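Local coordinates for Phl p 3 allergen (Phleum pratense, PDB 3FT1), which acts as a major grass pollen allergen recognised by IgE, a secreted beta-sheet protein related to the C-terminal domain of expansins whose own biochemical role remains uncertain, at residues A[6-11]-A[85-90]; A[33-38]-A[65-70]. One frame throughout, in Å; residues are numbered along the deposited sequence.

Contact 1: residues A[6-11]-A[85-90]; sequences FTVQKG and TAFSIG
Val-8 of strand 3-8 meets the run Phe-87 to Gly-90 of the loop that joins strands 76-83 and 92-93 in this expansin C-terminal-type beta fold. The touching parts of 6-11 and 85-90 run nearly at right angles, 82° apart, and one backbone hydrogen bond ties them: Gly-90 N donates to Val-8 O at 2.7 Å with an angle of 154° at the hydrogen. Beyond it the loop enters strand 92-93, and a backbone hydrogen bond between Val-8 and Lys-91 carries the pairing on.

The apolar part centres on Val-8, the buried member of the contact. With its CG1 anti to the backbone N (chi1 175°), that methyl touches two loop side chains, each crossing the valine at about a right angle. Val-8 CG1 lies 3.8 Å from Phe-87 CD1 and 3.8 Å from Ile-89 CD1. Tyr-93 touches both Val-8 and Phe-87, closing the cluster toward strand 92-93, while Leu-17 of strand 16-24 also packs on the Phe-87 ring.

Ile-89 uses its two branches differently. CD1 reaches Val-8 and comes near Gln-9 O, whereas Ile-89 CG2 lies against the lysine main chain, 3.7 Å from Lys-10 CA; the lysine amine leads away. Thr-7 turns its hydroxyl to Thr-92 OG1 in the next strand, in a hydrogen bond, while Thr-7 CG2 stays loosely beside the loop, 4.1 Å from Gly-90 O. A closer approach is made by Val-8 CB, which sits 3.4 Å from Ser-88 O.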
loop_
_atom_site.group_PDB
_atom_site.type_symbol
_atom_site.label_atom_id
_atom_site.label_comp_id
_atom_site.label_asym_id
_atom_site.label_seq_id
_atom_site.Cartn_x
_atom_site.Cartn_y
_atom_site.Cartn_z
ATOM N N PHE A 6 -6.053 -3.806 0.384
ATOM C CA PHE A 6 -4.800 -4.166 -0.258
ATOM C C PHE A 6 -4.864 -5.663 -0.483
ATOM O O PHE A 6 -4.954 -6.412 0.484
ATOM C CB PHE A 6 -3.614 -3.932 0.682
ATOM C CG PHE A 6 -3.413 -2.496 1.113
ATOM C CD1 PHE A 6 -2.428 -1.719 0.529
ATOM C CD2 PHE A 6 -4.178 -1.947 2.130
ATOM C CE1 PHE A 6 -2.220 -0.417 0.933
ATOM C CE2 PHE A 6 -3.978 -0.638 2.544
ATOM C CZ PHE A 6 -3.000 0.126 1.946
ATOM N N THR A 7 -4.806 -6.101 -1.734
ATOM C CA THR A 7 -4.778 -7.533 -2.023
ATOM C C THR A 7 -3.428 -7.908 -2.603
ATOM O O THR A 7 -3.003 -7.357 -3.615
ATOM C CB THR A 7 -5.880 -7.931 -3.008
ATOM O OG1 THR A 7 -7.144 -7.495 -2.497
ATOM C CG2 THR A 7 -5.902 -9.453 -3.217
ATOM N N VAL A 8 -2.758 -8.851 -1.954
ATOM C CA VAL A 8 -1.447 -9.284 -2.408
ATOM C C VAL A 8 -1.590 -10.173 -3.636
ATOM O O VAL A 8 -2.269 -11.203 -3.599
ATOM C CB VAL A 8 -0.698 -10.046 -1.309
ATOM C CG1 VAL A 8 0.612 -10.601 -1.861
ATOM C CG2 VAL A 8 -0.434 -9.130 -0.125
ATOM N N GLN A 9 -0.951 -9.763 -4.725
ATOM C CA GLN A 9 -1.108 -10.438 -6.010
ATOM C C GLN A 9 -0.008 -11.455 -6.253
ATOM O O GLN A 9 1.120 -11.282 -5.790
ATOM C CB GLN A 9 -1.087 -9.411 -7.145
ATOM C CG GLN A 9 -2.162 -8.350 -7.000
ATOM C CD GLN A 9 -3.546 -8.940 -7.115
ATOM O OE1 GLN A 9 -4.258 -9.093 -6.119
ATOM N NE2 GLN A 9 -3.925 -9.309 -8.330
ATOM N N LYS A 10 -0.338 -12.505 -6.998
ATOM C CA LYS A 10 0.668 -13.473 -7.403
ATOM C C LYS A 10 1.791 -12.718 -8.095
ATOM O O LYS A 10 1.542 -11.771 -8.849
ATOM C CB LYS A 10 0.077 -14.539 -8.337
ATOM C CG LYS A 10 0.979 -15.767 -8.461
ATOM C CD LYS A 10 0.388 -16.851 -9.350
ATOM C CE LYS A 10 1.180 -18.145 -9.214
ATOM N NZ LYS A 10 2.628 -17.874 -8.971
ATOM N N GLY A 11 3.025 -13.127 -7.821
ATOM C CA GLY A 11 4.192 -12.422 -8.319
ATOM C C GLY A 11 4.903 -11.693 -7.199
ATOM O O GLY A 11 6.056 -11.297 -7.334
ATOM N N THR A 85 4.974 -8.780 7.544
ATOM C CA THR A 85 6.095 -9.261 6.757
ATOM C C THR A 85 5.743 -10.567 6.054
ATOM O O THR A 85 5.994 -10.727 4.857
ATOM C CB THR A 85 7.306 -9.480 7.649
ATOM O OG1 THR A 85 7.610 -8.247 8.305
ATOM C CG2 THR A 85 8.499 -9.933 6.830
ATOM N N ALA A 86 5.157 -11.494 6.804
ATOM C CA ALA A 86 4.797 -12.796 6.256
ATOM C C ALA A 86 3.411 -12.737 5.633
ATOM O O ALA A 86 2.487 -13.437 6.056
ATOM C CB ALA A 86 4.858 -13.861 7.334
ATOM N N PHE A 87 3.267 -11.878 4.631
ATOM C CA PHE A 87 2.006 -11.728 3.919
ATOM C C PHE A 87 1.739 -12.931 3.018
ATOM O O PHE A 87 2.634 -13.729 2.740
ATOM C CB PHE A 87 2.027 -10.454 3.078
ATOM C CG PHE A 87 3.195 -10.374 2.139
ATOM C CD1 PHE A 87 3.167 -11.043 0.922
ATOM C CD2 PHE A 87 4.324 -9.638 2.474
ATOM C CE1 PHE A 87 4.243 -10.970 0.047
ATOM C CE2 PHE A 87 5.404 -9.557 1.608
ATOM C CZ PHE A 87 5.361 -10.227 0.389
ATOM N N SER A 88 0.506 -13.038 2.533
ATOM C CA SER A 88 0.084 -14.235 1.819
ATOM C C SER A 88 -0.557 -13.888 0.475
ATOM O O SER A 88 -1.370 -12.964 0.383
ATOM C CB SER A 88 -0.857 -15.055 2.704
ATOM O OG SER A 88 -1.150 -16.298 2.104
ATOM N N ILE A 89 -0.140 -14.603 -0.567
ATOM C CA ILE A 89 -0.621 -14.374 -1.922
ATOM C C ILE A 89 -2.125 -14.575 -1.969
ATOM O O ILE A 89 -2.627 -15.612 -1.541
ATOM C CB ILE A 89 0.018 -15.373 -2.915
ATOM C CG1 ILE A 89 1.549 -15.265 -2.900
ATOM C CG2 ILE A 89 -0.540 -15.159 -4.317
ATOM C CD1 ILE A 89 2.068 -13.861 -3.081
ATOM N N GLY A 90 -2.842 -13.578 -2.484
ATOM C CA GLY A 90 -4.282 -13.682 -2.639
ATOM C C GLY A 90 -5.099 -13.203 -1.455
ATOM O O GLY A 90 -6.327 -13.176 -1.515
#

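Contact 2: residues A[33-38]-A[65-70]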
loop_
_atom_site.group_PDB
_atom_site.type_symbol
_atom_site.label_atom_id
_atom_site.label_comp_id
_atom_site.label_asym_id
_atom_site.label_seq_id
_atom_site.Cartn_x
_atom_site.Cartn_y
_atom_site.Cartn_z
ATOM N N VAL A 33 1.147 6.377 -4.015
ATOM C CA VAL A 33 1.210 5.458 -2.886
ATOM C C VAL A 33 2.684 5.238 -2.555
ATOM O O VAL A 33 3.484 4.976 -3.449
ATOM C CB VAL A 33 0.609 4.092 -3.248
ATOM C CG1 VAL A 33 0.772 3.111 -2.086
ATOM C CG2 VAL A 33 -0.842 4.234 -3.636
ATOM N N GLU A 34 3.041 5.338 -1.276
ATOM C CA GLU A 34 4.405 5.049 -0.853
ATOM C C GLU A 34 4.407 4.041 0.271
ATOM O O GLU A 34 3.470 3.975 1.056
ATOM C CB GLU A 34 5.107 6.322 -0.373
ATOM C CG GLU A 34 5.224 7.381 -1.424
ATOM C CD GLU A 34 5.232 8.766 -0.823
ATOM O OE1 GLU A 34 4.246 9.110 -0.138
ATOM O OE2 GLU A 34 6.214 9.500 -1.039
ATOM N N LEU A 35 5.482 3.264 0.339
ATOM C CA LEU A 35 5.675 2.290 1.395
ATOM C C LEU A 35 6.732 2.775 2.383
ATOM O O LEU A 35 7.747 3.328 1.986
ATOM C CB LEU A 35 6.145 0.965 0.781
ATOM C CG LEU A 35 6.805 0.009 1.775
ATOM C CD1 LEU A 35 5.721 -0.656 2.596
ATOM C CD2 LEU A 35 7.652 -1.016 1.057
ATOM N N ARG A 36 6.486 2.574 3.671
ATOM C CA ARG A 36 7.549 2.716 4.657
ATOM C C ARG A 36 7.733 1.374 5.356
ATOM O O ARG A 36 6.812 0.858 5.998
ATOM C CB ARG A 36 7.238 3.823 5.672
ATOM C CG ARG A 36 8.391 4.119 6.631
ATOM C CD ARG A 36 8.075 5.243 7.597
ATOM N NE ARG A 36 7.038 4.881 8.560
ATOM C CZ ARG A 36 7.223 4.053 9.584
ATOM N NH1 ARG A 36 8.402 3.481 9.781
ATOM N NH2 ARG A 36 6.224 3.788 10.411
ATOM N N GLN A 37 8.914 0.788 5.203
ATOM C CA GLN A 37 9.192 -0.479 5.862
ATOM C C GLN A 37 9.304 -0.271 7.363
ATOM O O GLN A 37 9.609 0.821 7.830
ATOM C CB GLN A 37 10.474 -1.108 5.315
ATOM C CG GLN A 37 10.481 -1.286 3.816
ATOM C CD GLN A 37 11.724 -2.000 3.349
ATOM O OE1 GLN A 37 12.126 -2.998 3.938
ATOM N NE2 GLN A 37 12.350 -1.486 2.296
ATOM N N HIS A 38 9.032 -1.322 8.126
ATOM C CA HIS A 38 9.186 -1.259 9.565
ATOM C C HIS A 38 10.640 -0.952 9.912
ATOM O O HIS A 38 11.555 -1.565 9.364
ATOM C CB HIS A 38 8.773 -2.587 10.205
ATOM C CG HIS A 38 8.919 -2.609 11.693
ATOM N ND1 HIS A 38 7.964 -2.087 12.543
ATOM C CD2 HIS A 38 9.907 -3.086 12.484
ATOM C CE1 HIS A 38 8.359 -2.246 13.792
ATOM N NE2 HIS A 38 9.535 -2.849 13.786
ATOM N N PHE A 65 4.130 -3.422 7.125
ATOM C CA PHE A 65 4.305 -2.340 6.168
ATOM C C PHE A 65 3.317 -1.197 6.374
ATOM O O PHE A 65 2.140 -1.425 6.609
ATOM C CB PHE A 65 4.189 -2.901 4.750
ATOM C CG PHE A 65 5.154 -4.023 4.470
ATOM C CD1 PHE A 65 6.512 -3.777 4.402
ATOM C CD2 PHE A 65 4.702 -5.321 4.298
ATOM C CE1 PHE A 65 7.406 -4.805 4.156
ATOM C CE2 PHE A 65 5.593 -6.359 4.054
ATOM C CZ PHE A 65 6.946 -6.094 3.980
ATOM N N ASN A 66 3.822 0.029 6.275
ATOM C CA ASN A 66 3.004 1.239 6.337
ATOM C C ASN A 66 2.873 1.846 4.951
ATOM O O ASN A 66 3.790 1.739 4.136
ATOM C CB ASN A 66 3.656 2.246 7.288
ATOM C CG ASN A 66 4.134 1.593 8.562
ATOM O OD1 ASN A 66 3.328 1.210 9.410
ATOM N ND2 ASN A 66 5.449 1.432 8.692
ATOM N N PHE A 67 1.734 2.469 4.675
ATOM C CA PHE A 67 1.473 3.042 3.359
ATOM C C PHE A 67 0.975 4.478 3.478
ATOM O O PHE A 67 0.089 4.768 4.279
ATOM C CB PHE A 67 0.447 2.193 2.597
ATOM C CG PHE A 67 0.947 0.813 2.268
ATOM C CD1 PHE A 67 1.635 0.581 1.090
ATOM C CD2 PHE A 67 0.776 -0.232 3.161
ATOM C CE1 PHE A 67 2.134 -0.683 0.793
ATOM C CE2 PHE A 67 1.266 -1.500 2.873
ATOM C CZ PHE A 67 1.941 -1.725 1.687
ATOM N N ARG A 68 1.567 5.367 2.692
ATOM C CA ARG A 68 1.109 6.755 2.629
ATOM C C ARG A 68 0.444 6.977 1.291
ATOM O O ARG A 68 1.034 6.688 0.241
ATOM C CB ARG A 68 2.267 7.734 2.790
ATOM C CG ARG A 68 1.838 9.191 2.659
ATOM C CD ARG A 68 2.881 10.130 3.223
ATOM N NE ARG A 68 4.059 10.205 2.367
ATOM C CZ ARG A 68 5.141 10.923 2.655
ATOM N NH1 ARG A 68 5.195 11.625 3.782
ATOM N NH2 ARG A 68 6.167 10.942 1.818
ATOM N N PHE A 69 -0.787 7.479 1.340
ATOM C CA PHE A 69 -1.554 7.817 0.149
ATOM C C PHE A 69 -1.647 9.326 -0.034
ATOM O O PHE A 69 -1.833 10.062 0.932
ATOM C CB PHE A 69 -2.983 7.280 0.262
ATOM C CG PHE A 69 -3.072 5.774 0.282
ATOM C CD1 PHE A 69 -3.071 5.056 -0.897
ATOM C CD2 PHE A 69 -3.165 5.084 1.475
ATOM C CE1 PHE A 69 -3.158 3.680 -0.891
ATOM C CE2 PHE A 69 -3.251 3.703 1.487
ATOM C CZ PHE A 69 -3.245 3.005 0.298
ATOM N N MET A 70 -1.548 9.766 -1.283
ATOM C CA MET A 70 -1.898 11.132 -1.660
ATOM C C MET A 70 -2.924 11.049 -2.771
ATOM O O MET A 70 -2.680 10.412 -3.799
ATOM C CB MET A 70 -0.663 11.893 -2.149
ATOM C CG MET A 70 0.262 12.326 -1.038
ATOM S SD MET A 70 -0.484 13.624 -0.028
ATOM C CE MET A 70 -0.720 14.913 -1.252
HETATM O O HOH W 1 1.904 9.098 -1.220
HETATM O O HOH W 2 5.891 -0.824 10.869
#
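Glu-34 and Arg-68 form a salt bridge across an antiparallel hydrogen-bonded pair of neighbouring strands 30-36 and 65-71. Their main chains exchange N-H...O bonds in both directions, as do those of Arg-36 and Asn-66; Val-33/Phe-69 and Leu-35/Phe-67 are the non-hydrogen-bonded pairs. Arg-68 starts with CG anti to the backbone N, and its CB, CG and CD pass in turn alongside Glu-34 OE1 at van der Waals range. A bend at chi3 (72°) then presents the guanidinium side-on: Arg-68 NE donates to Glu-34 OE1 at 2.7 Å, and Arg-68 NH2 to Glu-34 OE2 at 3.2 Å, nearly straight at 172°. The acceptors lie in the guanidinium plane, but the carboxylate is turned 32° from it, and NE meets OE1 from above the carboxylate plane. Water 1 donates to Glu-34 OE1 and to Arg-68 O, and Trp-43 makes a cation-pi contact with Arg-68.

Farther along this face, Asn-66 ND2 lies over one face of the Arg-36 guanidinium, toward its rim, the two groups nearly parallel. Arg-36 NH2 and Asn-66 ND2 approach to 3.0 Å, but both are donors. Arg-36 NH1 bonds Ser-40 O; ND2 bonds a water shared with His-38 ND1 and, weakly, Arg-36 O. Asn-66 OD1 accepts from Glu-81 N.

The other face is apolar. Val-33 CG2 lies 3.6 Å from Phe-69 CD1, while Leu-35 CD1 sits over a face of the Phe-67 ring and 3.5 Å from Phe-65 CB. Gripped by two nitrogens and a water, the carboxylate of Glu-34 probably stays ionised.

Overall arrangement
Contact 2 is nested along the chain inside the loop closed by contact 1, and their centres lie about 16 Å apart. Both reach the same antiparallel sheet: strand 65-71 lies beside outermost strand 76-83, whereas strand 3-8 pairs with 92-93 at the other border. The sheet curls enough for their aromatic residues to meet. Phe-6 touches two rings of contact 2, its CZ lying 3.3 Å from Phe-69 CZ and its CE1 3.6 Å from Phe-67 CG. Nearer the loop, Phe-87 CD2 approaches Phe-65 CE2 to 3.9 Å. Contact 1 is at the surface, contact 2 more central, and these phenylalanines join them through the hydrophobic interior.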